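Local coordinates for diaminopimelate decarboxylase (PDB 2QGH), which catalyses the pyridoxal-phosphate-dependent decarboxylation of meso-diaminopimelate to L-lysine, the final step of bacterial lysine biosynthesis, at residues F40-Q45 with V285-E290; P280-V285 with G376-S381; N157-A162 with G171-K176. One frame throughout, in Å; residues are numbered along the deposited sequence.

Contact 1. Residues F40-Q45 with V285-E290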
loop_
_atom_site.group_PDB
_atom_site.type_symbol
_atom_site.label_atom_id
_atom_site.label_comp_id
_atom_site.label_asym_id
_atom_site.label_seq_id
_atom_site.Cartn_x
_atom_site.Cartn_y
_atom_site.Cartn_z
ATOM N N PHE A 40 -8.210 -7.399 -22.678
ATOM C CA PHE A 40 -9.600 -7.034 -22.487
ATOM C C PHE A 40 -10.636 -8.118 -22.804
ATOM O O PHE A 40 -11.701 -8.159 -22.172
ATOM C CB PHE A 40 -9.884 -5.741 -23.258
ATOM C CG PHE A 40 -9.664 -4.481 -22.441
ATOM C CD1 PHE A 40 -8.808 -4.479 -21.342
ATOM C CD2 PHE A 40 -10.298 -3.288 -22.786
ATOM C CE1 PHE A 40 -8.585 -3.313 -20.602
ATOM C CE2 PHE A 40 -10.077 -2.113 -22.048
ATOM C CZ PHE A 40 -9.217 -2.135 -20.957
ATOM N N ASP A 41 -10.335 -8.997 -23.759
ATOM C CA ASP A 41 -11.265 -10.070 -24.112
ATOM C C ASP A 41 -11.605 -10.915 -22.899
ATOM O O ASP A 41 -12.756 -11.321 -22.709
ATOM C CB ASP A 41 -10.677 -10.993 -25.186
ATOM C CG ASP A 41 -10.748 -10.396 -26.574
ATOM O OD1 ASP A 41 -11.640 -9.555 -26.821
ATOM O OD2 ASP A 41 -9.918 -10.787 -27.423
ATOM N N LYS A 42 -10.598 -11.201 -22.086
ATOM C CA LYS A 42 -10.812 -12.000 -20.899
ATOM C C LYS A 42 -11.753 -11.304 -19.923
ATOM O O LYS A 42 -12.467 -11.962 -19.167
ATOM C CB LYS A 42 -9.474 -12.303 -20.232
ATOM C CG LYS A 42 -8.556 -13.148 -21.101
ATOM C CD LYS A 42 -7.268 -13.459 -20.373
ATOM C CE LYS A 42 -6.318 -14.238 -21.247
ATOM N NZ LYS A 42 -5.106 -14.627 -20.471
ATOM N N ILE A 43 -11.758 -9.973 -19.945
ATOM C CA ILE A 43 -12.626 -9.199 -19.061
ATOM C C ILE A 43 -14.059 -9.279 -19.578
ATOM O O ILE A 43 -15.003 -9.431 -18.803
ATOM C CB ILE A 43 -12.198 -7.717 -19.003
ATOM C CG1 ILE A 43 -10.800 -7.601 -18.396
ATOM C CG2 ILE A 43 -13.195 -6.922 -18.186
ATOM C CD1 ILE A 43 -10.244 -6.193 -18.365
ATOM N N LYS A 44 -14.199 -9.177 -20.897
ATOM C CA LYS A 44 -15.493 -9.238 -21.563
ATOM C C LYS A 44 -16.116 -10.629 -21.471
ATOM O O LYS A 44 -17.337 -10.766 -21.360
ATOM C CB LYS A 44 -15.328 -8.841 -23.033
ATOM C CG LYS A 44 -16.531 -9.117 -23.920
ATOM C CD LYS A 44 -16.242 -8.695 -25.360
ATOM C CE LYS A 44 -17.266 -9.259 -26.347
ATOM N NZ LYS A 44 -18.660 -8.849 -26.019
ATOM N N GLN A 45 -15.277 -11.659 -21.512
ATOM C CA GLN A 45 -15.760 -13.035 -21.442
ATOM C C GLN A 45 -16.127 -13.417 -20.008
ATOM O O GLN A 45 -17.136 -14.084 -19.781
ATOM C CB GLN A 45 -14.699 -13.990 -22.004
ATOM C CG GLN A 45 -15.131 -15.453 -22.121
ATOM C CD GLN A 45 -16.375 -15.648 -22.990
ATOM O OE1 GLN A 45 -17.481 -15.900 -22.484
ATOM N NE2 GLN A 45 -16.200 -15.527 -24.302
ATOM N N VAL A 285 -11.634 -9.444 -13.380
ATOM C CA VAL A 285 -10.410 -8.861 -13.916
ATOM C C VAL A 285 -9.068 -9.507 -13.596
ATOM O O VAL A 285 -8.092 -9.261 -14.302
ATOM C CB VAL A 285 -10.292 -7.365 -13.508
ATOM C CG1 VAL A 285 -11.410 -6.566 -14.122
ATOM C CG2 VAL A 285 -10.328 -7.236 -11.990
ATOM N N ALA A 286 -8.997 -10.311 -12.545
ATOM C CA ALA A 286 -7.727 -10.924 -12.180
ATOM C C ALA A 286 -6.892 -11.419 -13.372
ATOM O O ALA A 286 -5.868 -10.818 -13.717
ATOM C CB ALA A 286 -7.959 -12.064 -11.200
ATOM N N GLU A 287 -7.341 -12.497 -14.005
ATOM C CA GLU A 287 -6.624 -13.106 -15.117
ATOM C C GLU A 287 -6.233 -12.202 -16.291
ATOM O O GLU A 287 -5.155 -12.375 -16.866
ATOM C CB GLU A 287 -7.413 -14.319 -15.637
ATOM C CG GLU A 287 -6.831 -14.944 -16.910
ATOM C CD GLU A 287 -7.611 -16.166 -17.409
ATOM O OE1 GLU A 287 -8.860 -16.095 -17.475
ATOM O OE2 GLU A 287 -6.970 -17.190 -17.749
ATOM N N SER A 288 -7.082 -11.240 -16.642
ATOM C CA SER A 288 -6.803 -10.357 -17.780
ATOM C C SER A 288 -5.601 -9.435 -17.614
ATOM O O SER A 288 -5.088 -8.893 -18.592
ATOM C CB SER A 288 -8.027 -9.487 -18.097
ATOM O OG SER A 288 -8.074 -8.331 -17.272
ATOM N N GLY A 289 -5.162 -9.247 -16.378
ATOM C CA GLY A 289 -4.044 -8.357 -16.137
ATOM C C GLY A 289 -2.745 -9.025 -15.747
ATOM O O GLY A 289 -2.721 -9.980 -14.972
ATOM N N GLU A 290 -1.654 -8.515 -16.305
ATOM C CA GLU A 290 -0.340 -9.042 -16.005
ATOM C C GLU A 290 0.683 -7.934 -15.809
ATOM O O GLU A 290 0.621 -6.889 -16.458
ATOM C CB GLU A 290 0.098 -10.006 -17.102
ATOM C CG GLU A 290 -0.675 -11.307 -17.018
ATOM C CD GLU A 290 -0.173 -12.373 -17.959
ATOM O OE1 GLU A 290 -0.487 -13.562 -17.718
ATOM O OE2 GLU A 290 0.523 -12.023 -18.938
#

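Contact 2. Residues P280-V285 with G376-S381. With LYS (lysine), chain C; PLP (pyridoxal-5'-phosphate), chain B.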
loop_
_atom_site.group_PDB
_atom_site.type_symbol
_atom_site.label_atom_id
_atom_site.label_comp_id
_atom_site.label_asym_id
_atom_site.label_seq_id
_atom_site.Cartn_x
_atom_site.Cartn_y
_atom_site.Cartn_z
ATOM N N PRO A 280 -19.245 -9.416 -8.339
ATOM C CA PRO A 280 -17.935 -9.990 -8.649
ATOM C C PRO A 280 -16.876 -8.928 -8.943
ATOM O O PRO A 280 -17.143 -7.930 -9.618
ATOM C CB PRO A 280 -18.228 -10.856 -9.865
ATOM C CG PRO A 280 -19.239 -10.038 -10.592
ATOM C CD PRO A 280 -20.175 -9.616 -9.464
ATOM N N GLY A 281 -15.674 -9.150 -8.428
ATOM C CA GLY A 281 -14.583 -8.221 -8.654
ATOM C C GLY A 281 -13.375 -8.947 -9.224
ATOM O O GLY A 281 -13.076 -8.843 -10.415
ATOM N N ARG A 282 -12.696 -9.695 -8.362
ATOM C CA ARG A 282 -11.508 -10.458 -8.725
ATOM C C ARG A 282 -11.735 -11.361 -9.937
ATOM O O ARG A 282 -11.003 -11.280 -10.928
ATOM C CB ARG A 282 -11.071 -11.311 -7.532
ATOM C CG ARG A 282 -9.643 -11.822 -7.599
ATOM C CD ARG A 282 -9.424 -12.915 -6.560
ATOM N NE ARG A 282 -9.684 -12.458 -5.200
ATOM C CZ ARG A 282 -8.863 -11.684 -4.496
ATOM N NH1 ARG A 282 -7.707 -11.275 -5.016
ATOM N NH2 ARG A 282 -9.207 -11.301 -3.276
ATOM N N SER A 283 -12.745 -12.224 -9.850
ATOM C CA SER A 283 -13.065 -13.160 -10.931
ATOM C C SER A 283 -13.399 -12.498 -12.272
ATOM O O SER A 283 -13.531 -13.175 -13.288
ATOM C CB SER A 283 -14.213 -14.085 -10.505
ATOM O OG SER A 283 -15.331 -13.353 -10.038
ATOM N N ILE A 284 -13.535 -11.177 -12.281
ATOM C CA ILE A 284 -13.833 -10.481 -13.525
ATOM C C ILE A 284 -12.550 -9.976 -14.185
ATOM O O ILE A 284 -12.392 -10.083 -15.400
ATOM C CB ILE A 284 -14.746 -9.246 -13.300
ATOM C CG1 ILE A 284 -16.113 -9.672 -12.747
ATOM C CG2 ILE A 284 -14.904 -8.471 -14.616
ATOM C CD1 ILE A 284 -16.998 -10.416 -13.736
ATOM N N VAL A 285 -11.634 -9.444 -13.380
ATOM C CA VAL A 285 -10.410 -8.861 -13.916
ATOM C C VAL A 285 -9.068 -9.507 -13.596
ATOM O O VAL A 285 -8.092 -9.261 -14.302
ATOM C CB VAL A 285 -10.292 -7.365 -13.508
ATOM C CG1 VAL A 285 -11.410 -6.566 -14.122
ATOM C CG2 VAL A 285 -10.328 -7.236 -11.990
ATOM N N GLY A 376 -4.577 -8.555 -12.330
ATOM C CA GLY A 376 -5.572 -7.592 -12.774
ATOM C C GLY A 376 -6.511 -7.123 -11.675
ATOM O O GLY A 376 -7.199 -6.112 -11.813
ATOM N N ALA A 377 -6.538 -7.849 -10.565
ATOM C CA ALA A 377 -7.409 -7.478 -9.459
ATOM C C ALA A 377 -6.579 -7.128 -8.247
ATOM O O ALA A 377 -5.651 -7.853 -7.892
ATOM C CB ALA A 377 -8.344 -8.620 -9.127
ATOM N N TYR A 378 -6.914 -6.008 -7.613
ATOM C CA TYR A 378 -6.206 -5.559 -6.425
ATOM C C TYR A 378 -4.722 -5.474 -6.700
ATOM O O TYR A 378 -3.891 -5.691 -5.820
ATOM C CB TYR A 378 -6.496 -6.505 -5.259
ATOM C CG TYR A 378 -7.984 -6.669 -5.033
ATOM C CD1 TYR A 378 -8.762 -5.597 -4.594
ATOM C CD2 TYR A 378 -8.627 -7.875 -5.322
ATOM C CE1 TYR A 378 -10.151 -5.718 -4.454
ATOM C CE2 TYR A 378 -10.014 -8.009 -5.184
ATOM C CZ TYR A 378 -10.770 -6.927 -4.753
ATOM O OH TYR A 378 -12.136 -7.041 -4.630
ATOM N N GLY A 379 -4.401 -5.157 -7.948
ATOM C CA GLY A 379 -3.017 -4.996 -8.347
ATOM C C GLY A 379 -2.717 -3.513 -8.297
ATOM O O GLY A 379 -2.354 -2.980 -7.252
ATOM N N SER A 380 -2.903 -2.822 -9.412
ATOM C CA SER A 380 -2.632 -1.395 -9.442
ATOM C C SER A 380 -3.581 -0.552 -8.580
ATOM O O SER A 380 -3.290 0.605 -8.299
ATOM C CB SER A 380 -2.672 -0.887 -10.881
ATOM O OG SER A 380 -3.994 -0.585 -11.259
ATOM N N SER A 381 -4.709 -1.111 -8.154
ATOM C CA SER A 381 -5.644 -0.342 -7.333
ATOM C C SER A 381 -5.155 -0.150 -5.895
ATOM O O SER A 381 -5.661 0.706 -5.179
ATOM C CB SER A 381 -7.028 -0.995 -7.328
ATOM O OG SER A 381 -7.010 -2.226 -6.638
HETATM N N LYS C . -7.587 -6.418 -1.478
HETATM C CA LYS C . -7.859 -7.873 -1.260
HETATM C C LYS C . -6.924 -8.725 -2.118
HETATM O O LYS C . -5.958 -8.146 -2.655
HETATM C CB LYS C . -9.329 -8.186 -1.592
HETATM C CG LYS C . -10.314 -7.508 -0.652
HETATM C CD LYS C . -11.735 -7.516 -1.185
HETATM C CE LYS C . -12.669 -6.839 -0.184
HETATM N NZ LYS C . -14.074 -6.632 -0.674
HETATM O OXT LYS C . -7.160 -9.947 -2.245
HETATM N N1 PLP B . -18.795 -6.764 -2.750
HETATM C C2 PLP B . -18.383 -6.298 -1.484
HETATM C C2A PLP B . -19.346 -5.640 -0.575
HETATM C C3 PLP B . -16.988 -6.459 -1.117
HETATM O O3 PLP B . -16.524 -6.006 0.103
HETATM C C4 PLP B . -16.090 -7.069 -1.992
HETATM C C4A PLP B . -14.768 -7.414 -1.400
HETATM C C5 PLP B . -16.505 -7.517 -3.254
HETATM C C6 PLP B . -17.897 -7.386 -3.629
HETATM C C5A PLP B . -15.634 -7.947 -4.355
HETATM O O4P PLP B . -15.259 -9.289 -4.143
HETATM P P PLP B . -14.365 -9.991 -5.065
HETATM O O1P PLP B . -13.223 -9.200 -5.774
HETATM O O2P PLP B . -15.366 -10.595 -6.146
HETATM O O3P PLP B . -13.672 -11.116 -4.205
#

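Contact 3. Residues N157-A162 with G171-K176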
loop_
_atom_site.group_PDB
_atom_site.type_symbol
_atom_site.label_atom_id
_atom_site.label_comp_id
_atom_site.label_asym_id
_atom_site.label_seq_id
_atom_site.Cartn_x
_atom_site.Cartn_y
_atom_site.Cartn_z
ATOM N N ASN A 157 -24.692 -9.734 8.656
ATOM C CA ASN A 157 -23.542 -10.567 8.940
ATOM C C ASN A 157 -24.138 -11.907 9.370
ATOM O O ASN A 157 -24.590 -12.059 10.499
ATOM C CB ASN A 157 -22.722 -9.926 10.062
ATOM C CG ASN A 157 -21.404 -10.627 10.299
ATOM O OD1 ASN A 157 -20.425 -9.999 10.694
ATOM N ND2 ASN A 157 -21.373 -11.934 10.072
ATOM N N PRO A 158 -24.165 -12.892 8.460
ATOM C CA PRO A 158 -24.720 -14.212 8.768
ATOM C C PRO A 158 -23.813 -15.014 9.700
ATOM O O PRO A 158 -24.040 -16.203 9.932
ATOM C CB PRO A 158 -24.830 -14.853 7.393
ATOM C CG PRO A 158 -23.574 -14.364 6.733
ATOM C CD PRO A 158 -23.562 -12.883 7.113
ATOM N N ASN A 159 -22.792 -14.349 10.232
ATOM C CA ASN A 159 -21.826 -14.976 11.129
ATOM C C ASN A 159 -21.350 -16.329 10.605
ATOM O O ASN A 159 -21.489 -17.349 11.279
ATOM C CB ASN A 159 -22.419 -15.138 12.533
ATOM C CG ASN A 159 -21.383 -15.585 13.556
ATOM O OD1 ASN A 159 -20.198 -15.243 13.449
ATOM N ND2 ASN A 159 -21.825 -16.334 14.564
ATOM N N ILE A 160 -20.797 -16.327 9.396
ATOM C CA ILE A 160 -20.291 -17.547 8.779
ATOM C C ILE A 160 -18.852 -17.351 8.291
ATOM O O ILE A 160 -18.524 -16.347 7.655
ATOM C CB ILE A 160 -21.176 -17.985 7.587
ATOM C CG1 ILE A 160 -22.610 -18.236 8.058
ATOM C CG2 ILE A 160 -20.610 -19.258 6.962
ATOM C CD1 ILE A 160 -23.575 -18.550 6.937
ATOM N N ASP A 161 -17.998 -18.319 8.607
ATOM C CA ASP A 161 -16.589 -18.292 8.221
ATOM C C ASP A 161 -16.458 -18.629 6.731
ATOM O O ASP A 161 -16.793 -19.733 6.304
ATOM C CB ASP A 161 -15.823 -19.314 9.070
ATOM C CG ASP A 161 -14.332 -19.309 8.801
ATOM O OD1 ASP A 161 -13.571 -18.853 9.681
ATOM O OD2 ASP A 161 -13.926 -19.763 7.712
ATOM N N ALA A 162 -15.968 -17.678 5.942
ATOM C CA ALA A 162 -15.818 -17.884 4.502
ATOM C C ALA A 162 -14.654 -18.812 4.135
ATOM O O ALA A 162 -14.520 -19.230 2.980
ATOM C CB ALA A 162 -15.651 -16.540 3.805
ATOM N N GLY A 171 -17.284 -12.347 6.637
ATOM C CA GLY A 171 -18.578 -12.862 7.072
ATOM C C GLY A 171 -18.740 -13.341 8.505
ATOM O O GLY A 171 -19.799 -13.846 8.877
ATOM N N LEU A 172 -17.705 -13.183 9.317
ATOM C CA LEU A 172 -17.771 -13.617 10.700
ATOM C C LEU A 172 -18.277 -12.457 11.551
ATOM O O LEU A 172 -18.154 -11.299 11.159
ATOM C CB LEU A 172 -16.381 -14.068 11.157
ATOM C CG LEU A 172 -16.297 -15.408 11.888
ATOM C CD1 LEU A 172 -17.058 -16.478 11.118
ATOM C CD2 LEU A 172 -14.840 -15.798 12.055
ATOM N N LYS A 173 -18.849 -12.766 12.710
ATOM C CA LYS A 173 -19.375 -11.728 13.592
ATOM C C LYS A 173 -18.234 -10.845 14.095
ATOM O O LYS A 173 -18.437 -9.708 14.523
ATOM C CB LYS A 173 -20.103 -12.365 14.784
ATOM C CG LYS A 173 -19.182 -12.894 15.894
ATOM C CD LYS A 173 -18.207 -13.956 15.395
ATOM C CE LYS A 173 -17.221 -14.373 16.485
ATOM N NZ LYS A 173 -16.334 -13.254 16.906
ATOM N N GLU A 174 -17.030 -11.397 14.039
ATOM C CA GLU A 174 -15.813 -10.728 14.479
ATOM C C GLU A 174 -15.532 -9.470 13.642
ATOM O O GLU A 174 -14.965 -8.495 14.133
ATOM C CB GLU A 174 -14.656 -11.721 14.342
ATOM C CG GLU A 174 -13.354 -11.340 15.012
ATOM C CD GLU A 174 -12.217 -12.259 14.586
ATOM O OE1 GLU A 174 -12.496 -13.450 14.303
ATOM O OE2 GLU A 174 -11.053 -11.796 14.538
ATOM N N ASN A 175 -15.944 -9.510 12.378
ATOM C CA ASN A 175 -15.729 -8.413 11.432
ATOM C C ASN A 175 -16.661 -7.203 11.596
ATOM O O ASN A 175 -17.715 -7.291 12.223
ATOM C CB ASN A 175 -15.841 -8.966 10.011
ATOM C CG ASN A 175 -14.950 -10.169 9.793
ATOM O OD1 ASN A 175 -15.409 -11.233 9.364
ATOM N ND2 ASN A 175 -13.662 -10.010 10.090
ATOM N N LYS A 176 -16.258 -6.080 11.005
ATOM C CA LYS A 176 -17.002 -4.821 11.071
ATOM C C LYS A 176 -18.072 -4.687 9.997
ATOM O O LYS A 176 -18.752 -3.673 9.926
ATOM C CB LYS A 176 -16.036 -3.639 10.938
ATOM C CG LYS A 176 -15.393 -3.519 9.550
ATOM C CD LYS A 176 -14.410 -2.349 9.458
ATOM C CE LYS A 176 -13.894 -2.170 8.029
ATOM N NZ LYS A 176 -12.969 -1.012 7.879
HETATM O O HOH W 1 -16.255 -14.990 7.031
#

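Contact 1. Residues F40-Q45 with V285-E290
Ile43 lays its CG1-CD1 arm over Ser288, with CG1 3.4 Å from Ser288 CB, closer than carbons usually pack, and 3.0 Å from Ser288 OG. The arm reaches the turn because CG1 stands opposite the carbonyl carbon (chi1 -64°), and its end CD1 makes a looser contact, 4.4 Å from Val285 CG1. Ser288 sits in a type I turn, Ala286 to Gly289, and its hydroxyl curls back to donate to Val285 O at 3.1 Å, somewhat out of that carbonyl's plane. On the exposed flank the extended chains of Lys42 and Glu287 pass each other at about a right angle, Lys42 CD lying 3.8 Å from Glu287 CG. Their charged ends come near without pairing, Lys42 NZ being 4.2 Å from Glu287 OE2. The start of helix 40-52 thereby rests on the turn that leads into strand 289-299, and a backbone bond from Ser288 to Asp39 ties the turn to strand 35-39, just before the helix. No hydrogen bond links the segments: the serine hydroxyl is bonded within its own, so cohesion is van der Waals contact of isoleucine and lysine with serine and glutamate, the opposite charges probably adding modest attraction on the solvent side.

Contact 2. Residues P280-V285 with G376-S381
The phosphate-binding site of the cofactor lies at the start of the short helix 282-285, with Gly281 as its N-cap, and Tyr378 of 376-381 reaches the same phosphate. Gly281 N donates to PLP O2P, and Arg282 N donates to PLP O1P at 2.7 Å. Tyr378 brings its hydroxyl to that same oxygen, Tyr378 OH to PLP O1P being 2.7 Å, so O1P is gripped from both segments. Ser208 OG, which also binds Arg282 NH2, and Gly245 N bond the cofactor too. The Tyr378 ring serves the bound lysine as well, whose CB sits 3.5 Å above the ring plane, over its centre, and whose NZ lies 1.3 Å from PLP C4A, consistent with a covalent imine. Over one face of the Arg282 guanidinium, toward its rim, lies Tyr378 CE2, 3.7 Å above the plane, the two planes 49° apart. A bend at chi3 (-59°) turns the guanidinium to the ligand carboxylate, where Arg282 NH2 donates to lysine OXT at 2.7 Å and NH1 adds a weak bond. Nearer the backbone, Ala377 CB packs 3.7 Å from Arg282 CA and also meets Val285. Gly376 CA makes a CH···O contact with Val285 O at 3.4 Å. Tyr386 of the second subunit packs on Tyr378. Phosphate held by a glycine-led helix start after the last barrel strand, with a C-terminal-domain tyrosine, is characteristic of fold-type III pyridoxal-phosphate decarboxylases.

Contact 3. Residues N157-A162 with G171-K176
Ile160 N donates to Gly171 O at 2.7 Å, the first of two direct hydrogen bonds between the segments, coming in from above the carbonyl, 40° out of its plane rather than along a lone pair. In the second, Lys173 N donates to Asn159 OD1 at 2.9 Å; here the donor is tilted moderately from the amide plane and the N-H···O angle is 145°. Asn159 reaches Lys173 because CG lies trans to the backbone N (chi1 -171°), which runs the side chain alongside that of Lys173, both pointing the same way.

Two further bonds shape the partner segment. Leu172 to Asn175 forms a type I turn, closed by the backbone bond from Asn175 N to Leu172 O, and Leu172 N donates to Asn175 OD1 at 3.0 Å, so one side chain steadies the start of the turn while the other segment holds its Lys173 N.

One water bridges the two segments: it donates to Ile160 O at 2.7 Å, accepts from Ala162 N at 2.9 Å and accepts weakly from Gly171 N.

Among the van der Waals contacts, Leu172 swings its end back so that CD1 lies 3.3 Å from Asp161 N and 3.7 Å from Asp161 CB. Ile160 turns away to pack on Glu218 and Ala219 of helix 213-232.

The Asn157 side chain lies against the Gly171-Leu172 backbone.

Both segments belong to the long loop after barrel strand 150-155, and the loop between them carries Ile168 of the lysine pocket; Lys176 forms a salt bridge with Asp353 of the second subunit. With neither segment helical or extended, backbone amides, carbonyls, an asparagine side chain and one water take the place of regular pairing, so the base of this loop is pinned chiefly by polar bonds, with the Leu172 methyl laid against the Asp161 backbone.

From the N terminus, residues 40-45 open contact 1 at the start of helix 40-52, and the chain then runs through all eight barrel strands before closing it at 285-290. Contact 3 is nested in that span, bringing 157-162 and 171-176 together across only eight residues. Contact 2 opens at 280-285, before contact 1 has closed, and closes at 376-381, so the two cross. They share Val285 and also touch, Ala286 O and Gly376 N lying 3.0 Å apart in a probable hydrogen bond. Together they tie the barrel to the C-terminal β domain. Contact 3 keeps apart, its nearest atoms about 11 Å from contact 2, yet both reach the second subunit.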